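Local coordinates for acetyl-CoA hydrolase/transferase family protein (Porphyromonas gingivalis, PDB 2NVV) that probably hydrolyses acetyl-CoA or transfers coenzyme A between acetate and other acids, as a zinc-binding member of the acetyl-CoA hydrolase/transferase family, at residues A[125-130]-A[157-163]; A[109-113]-A[147-151]. All blocks are in the same frame, centred on the assembly; numbering follows the deposited sequence.

Interaction 1. Residues A[125-130]-A[157-163]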
# COMPACT_ATOMS: atom_id res chain seq x y z
N ILE A 125 5.44 -29.35 9.16
CA ILE A 125 5.79 -29.14 7.76
C ILE A 125 5.73 -30.40 6.90
O ILE A 125 5.94 -31.51 7.39
CB ILE A 125 7.21 -28.54 7.63
CG1 ILE A 125 8.24 -29.50 8.21
CG2 ILE A 125 7.28 -27.22 8.38
CD1 ILE A 125 9.69 -29.04 8.06
N GLU A 126 5.40 -30.24 5.62
CA GLU A 126 5.38 -31.37 4.70
C GLU A 126 6.70 -31.31 3.94
O GLU A 126 7.10 -30.26 3.45
CB GLU A 126 4.21 -31.31 3.72
CG GLU A 126 4.21 -32.50 2.80
CD GLU A 126 3.10 -32.48 1.79
OE1 GLU A 126 2.18 -33.30 1.93
OE2 GLU A 126 3.16 -31.63 0.86
N VAL A 127 7.37 -32.45 3.80
CA VAL A 127 8.67 -32.47 3.16
C VAL A 127 8.85 -33.53 2.08
O VAL A 127 8.13 -34.54 2.04
CB VAL A 127 9.75 -32.65 4.27
CG1 VAL A 127 11.10 -32.82 3.67
CG2 VAL A 127 9.75 -31.43 5.18
N ALA A 128 9.79 -33.28 1.18
CA ALA A 128 10.12 -34.21 0.10
C ALA A 128 11.35 -34.98 0.56
O ALA A 128 11.67 -36.05 0.04
CB ALA A 128 10.41 -33.46 -1.20
N ASP A 129 12.05 -34.40 1.54
CA ASP A 129 13.24 -35.01 2.11
C ASP A 129 13.75 -34.24 3.31
O ASP A 129 13.86 -33.01 3.28
CB ASP A 129 14.35 -35.11 1.06
CG ASP A 129 15.48 -36.02 1.50
OD1 ASP A 129 15.20 -37.19 1.85
OD2 ASP A 129 16.65 -35.58 1.49
N VAL A 130 14.06 -34.97 4.37
CA VAL A 130 14.59 -34.39 5.59
C VAL A 130 15.88 -35.14 5.92
O VAL A 130 15.88 -36.35 6.12
CB VAL A 130 13.59 -34.53 6.76
CG1 VAL A 130 13.21 -35.99 6.95
CG2 VAL A 130 14.19 -33.94 8.03
N VAL A 157 7.80 -33.07 11.30
CA VAL A 157 7.92 -33.29 9.86
C VAL A 157 7.02 -34.40 9.30
O VAL A 157 6.78 -35.42 9.94
CB VAL A 157 9.38 -33.62 9.47
CG1 VAL A 157 9.50 -33.76 7.96
CG2 VAL A 157 10.31 -32.55 10.01
N GLU A 158 6.55 -34.18 8.08
CA GLU A 158 5.67 -35.11 7.39
C GLU A 158 6.34 -35.43 6.05
O GLU A 158 6.37 -34.59 5.16
CB GLU A 158 4.33 -34.41 7.18
CG GLU A 158 3.13 -35.30 7.01
CD GLU A 158 1.82 -34.54 7.15
OE1 GLU A 158 1.40 -34.24 8.29
OE2 GLU A 158 1.22 -34.23 6.10
N LEU A 159 6.88 -36.64 5.92
CA LEU A 159 7.59 -37.08 4.71
C LEU A 159 6.65 -37.70 3.68
O LEU A 159 6.29 -38.88 3.78
CB LEU A 159 8.66 -38.11 5.09
CG LEU A 159 10.05 -38.05 4.44
CD1 LEU A 159 10.72 -39.39 4.67
CD2 LEU A 159 9.97 -37.77 2.97
N ASN A 160 6.28 -36.92 2.67
CA ASN A 160 5.36 -37.38 1.63
C ASN A 160 5.99 -38.23 0.52
O ASN A 160 6.94 -37.82 -0.13
CB ASN A 160 4.66 -36.18 0.99
CG ASN A 160 3.34 -36.54 0.36
OD1 ASN A 160 3.16 -37.65 -0.13
ND2 ASN A 160 2.40 -35.61 0.37
N ASP A 161 5.43 -39.41 0.32
CA ASP A 161 5.86 -40.37 -0.70
C ASP A 161 5.81 -39.80 -2.12
O ASP A 161 6.71 -40.01 -2.92
CB ASP A 161 4.95 -41.59 -0.67
CG ASP A 161 5.60 -42.80 -0.08
OD1 ASP A 161 6.64 -43.22 -0.64
OD2 ASP A 161 5.10 -43.32 0.93
N LYS A 162 4.72 -39.10 -2.41
CA LYS A 162 4.46 -38.54 -3.73
C LYS A 162 5.36 -37.43 -4.27
O LYS A 162 5.30 -37.11 -5.46
CB LYS A 162 3.01 -38.08 -3.77
CG LYS A 162 2.00 -39.20 -3.52
CD LYS A 162 2.36 -40.44 -4.33
CE LYS A 162 1.15 -41.32 -4.61
NZ LYS A 162 0.44 -41.69 -3.36
N HIS A 163 6.19 -36.85 -3.42
CA HIS A 163 7.07 -35.79 -3.89
C HIS A 163 8.52 -36.22 -3.80
O HIS A 163 9.07 -36.39 -2.71
CB HIS A 163 6.84 -34.51 -3.09
CG HIS A 163 5.44 -33.97 -3.22
ND1 HIS A 163 4.41 -34.35 -2.38
CD2 HIS A 163 4.90 -33.11 -4.11
CE1 HIS A 163 3.30 -33.74 -2.75
NE2 HIS A 163 3.57 -32.98 -3.80
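V127 and I125 join E158 and N160 through a ladder of backbone hydrogen bonds that shows how two parallel strands zip together. E158 N gives to I125 O at 2.8 Å, V127 N gives to E158 O at 2.7 Å, and N160 N reaches V127 O at 3.1 Å. E158 uses both its amide and its carbonyl on the same neighbour, pairing opposite E126. On one side of the sheet the contact is apolar: V127 CG2 lies 3.6 Å from V157 CG1, and V157 CG2 packs against I125 CD1 at 4.1 Å. The methyls of V157 thus divide the work, CG1 meeting V127 and V130, CG2 I125.

On the other, polar side E126 runs out fully extended, its CG anti to the backbone N (chi1 -179°), which carries the carboxylate off the sheet and forward to N160. There N160 ND2 donates to E126 OE1 at 2.8 Å; the donor stands above the carboxylate plane, while OE1 lies close to the plane of the amide.

The strands are neighbours in the seven-stranded parallel sheet of the N-terminal region, linked by a crossover through helix 145-151. Where 122-127 ends, A128 and D129 both face L137, a classic beta bulge that leads the chain into a small antiparallel sheet. Where 154-160 ends, N160 OD1 accepts from K162 N in an Asx turn, and the type I turn N160 to H163 brings H163 O to 3.6 Å from A128 CB.

K33 probably helps to position the acidic side: it forms a salt bridge with E126 OE1, and its backbone N donates to E158 OE2. Its ammonium group would probably ease the proximity of the two carboxylates, while T139 OG1 bonds E126 OE2 and strand 206-212 flanks V157.

Interaction 2. Residues A[109-113]-A[147-151]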
# COMPACT_ATOMS: atom_id res chain seq x y z
N ALA A 109 6.17 -13.01 7.68
CA ALA A 109 7.47 -13.55 8.06
C ALA A 109 8.32 -12.59 8.89
O ALA A 109 8.76 -12.95 9.99
CB ALA A 109 8.25 -13.97 6.82
N GLN A 110 8.55 -11.39 8.39
CA GLN A 110 9.37 -10.44 9.13
C GLN A 110 8.71 -9.97 10.42
O GLN A 110 9.39 -9.76 11.42
CB GLN A 110 9.74 -9.23 8.28
CG GLN A 110 8.56 -8.46 7.75
CD GLN A 110 8.93 -7.06 7.28
OE1 GLN A 110 9.93 -6.86 6.59
NE2 GLN A 110 8.12 -6.08 7.65
N ASP A 111 7.40 -9.80 10.39
CA ASP A 111 6.68 -9.33 11.56
C ASP A 111 6.70 -10.37 12.67
O ASP A 111 6.53 -10.05 13.84
CB ASP A 111 5.24 -8.97 11.19
CG ASP A 111 5.14 -7.64 10.48
OD1 ASP A 111 6.20 -7.12 10.05
OD2 ASP A 111 4.02 -7.11 10.33
N LEU A 112 6.90 -11.62 12.27
CA LEU A 112 6.99 -12.72 13.22
C LEU A 112 8.35 -12.58 13.89
O LEU A 112 8.47 -12.70 15.10
CB LEU A 112 6.89 -14.06 12.50
CG LEU A 112 5.47 -14.65 12.40
CD1 LEU A 112 5.44 -15.81 11.41
CD2 LEU A 112 5.03 -15.10 13.80
N ARG A 113 9.36 -12.31 13.07
CA ARG A 113 10.72 -12.14 13.57
C ARG A 113 10.81 -10.90 14.45
O ARG A 113 11.55 -10.90 15.44
CB ARG A 113 11.70 -12.03 12.39
CG ARG A 113 11.73 -13.27 11.50
CD ARG A 113 13.00 -13.32 10.68
NE ARG A 113 13.12 -12.20 9.76
CZ ARG A 113 12.64 -12.18 8.52
NH1 ARG A 113 12.80 -11.10 7.77
NH2 ARG A 113 12.02 -13.25 8.02
N THR A 147 10.75 -19.20 8.18
CA THR A 147 10.55 -18.45 9.40
C THR A 147 9.97 -19.31 10.52
O THR A 147 10.41 -19.20 11.66
CB THR A 147 9.65 -17.23 9.16
OG1 THR A 147 10.21 -16.44 8.10
CG2 THR A 147 9.53 -16.38 10.42
N ILE A 148 8.99 -20.16 10.21
CA ILE A 148 8.40 -20.99 11.26
C ILE A 148 9.38 -22.05 11.76
O ILE A 148 9.35 -22.43 12.92
CB ILE A 148 7.06 -21.68 10.79
CG1 ILE A 148 7.27 -22.47 9.50
CG2 ILE A 148 5.98 -20.64 10.58
CD1 ILE A 148 6.02 -23.14 9.00
N CYS A 149 10.26 -22.52 10.87
CA CYS A 149 11.26 -23.51 11.24
C CYS A 149 12.32 -22.89 12.13
O CYS A 149 12.88 -23.55 13.01
CB CYS A 149 11.92 -24.08 9.99
SG CYS A 149 10.92 -25.28 9.08
N ARG A 150 12.60 -21.61 11.89
CA ARG A 150 13.60 -20.89 12.66
C ARG A 150 13.08 -20.54 14.05
O ARG A 150 13.77 -20.77 15.05
CB ARG A 150 14.00 -19.60 11.94
CG ARG A 150 14.94 -18.75 12.76
CD ARG A 150 14.72 -17.26 12.55
NE ARG A 150 15.58 -16.71 11.49
CZ ARG A 150 16.23 -15.55 11.60
NH1 ARG A 150 16.12 -14.83 12.71
NH2 ARG A 150 16.97 -15.10 10.59
N LEU A 151 11.87 -20.00 14.10
CA LEU A 151 11.26 -19.57 15.35
C LEU A 151 10.62 -20.63 16.25
O LEU A 151 10.48 -20.41 17.45
CB LEU A 151 10.20 -18.51 15.04
CG LEU A 151 10.53 -17.01 14.99
CD1 LEU A 151 11.98 -16.78 14.60
CD2 LEU A 151 9.56 -16.35 14.01
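A109 and T147 bring the backbones of helices 109-113 and 147-151 nearest to one another, with CA atoms 5.9 Å apart, although the local helix axes are still separated by 10.3 Å at closest approach. Those axes run in nearly the same direction, 14° apart, so this is a side-by-side packing of two helical turns, bridged by side chains.

T147 fills the gap at the close end. Its OG1 rests 3.4 Å from A109 CB, and its CG2, anti to the backbone N (chi1 -55°, measured to OG1), lies 3.5 Å from A109 O and also approaches CG of R113. One turn further on, L151 takes over: its CD2 touches L112 CB at 3.8 Å and reaches the backbone of the same helix at R113 N. A threonine and a leucine four residues apart thus line the same side of their helix.

R113 closes the polar side. The arginine runs across T147 at about a right angle, bending at chi3 (-63°), and NH2 comes to 3.7 Å from T147 OG1, which lies at the edge of the guanidinium near its plane. R113 CD in turn sits over one face of the R150 guanidinium, 4.0 Å from NH1. These two arginines come together around acids: E175 accepts from T147 OG1 and forms salt bridges with both R113 NH2 and R150 NE, while D178 and E334 also pair with R113. E175 engages both arginines and so ties the two helices to one loop.

Helix 108-113 precedes strand 122-127 and helix 145-151 precedes strand 154-160, so the pair accompanies adjacent strands of the parallel sheet, with helix 333-336 lying against A109 and Q110.

Interactions 1 and 2 show two layers of one alpha/beta unit. Each helix of interaction 2 is followed by a strand of interaction 1, so the same neighbourhood is secured once within the sheet and once between helices. The strand contact, 125-130 with 157-163, is largely buried and rests on backbone hydrogen bonds, with valines and an isoleucine on one face, and on the other two glutamates held by the side chain and backbone of one lysine. The helix contact, 109-113 with 147-151, is partly buried; a threonine and an arginine give the largest shares, with one leucine pair beside them, and its arginines find their acids elsewhere. The layers meet where I125 CD1 packs 4.1 Å from C149 SG.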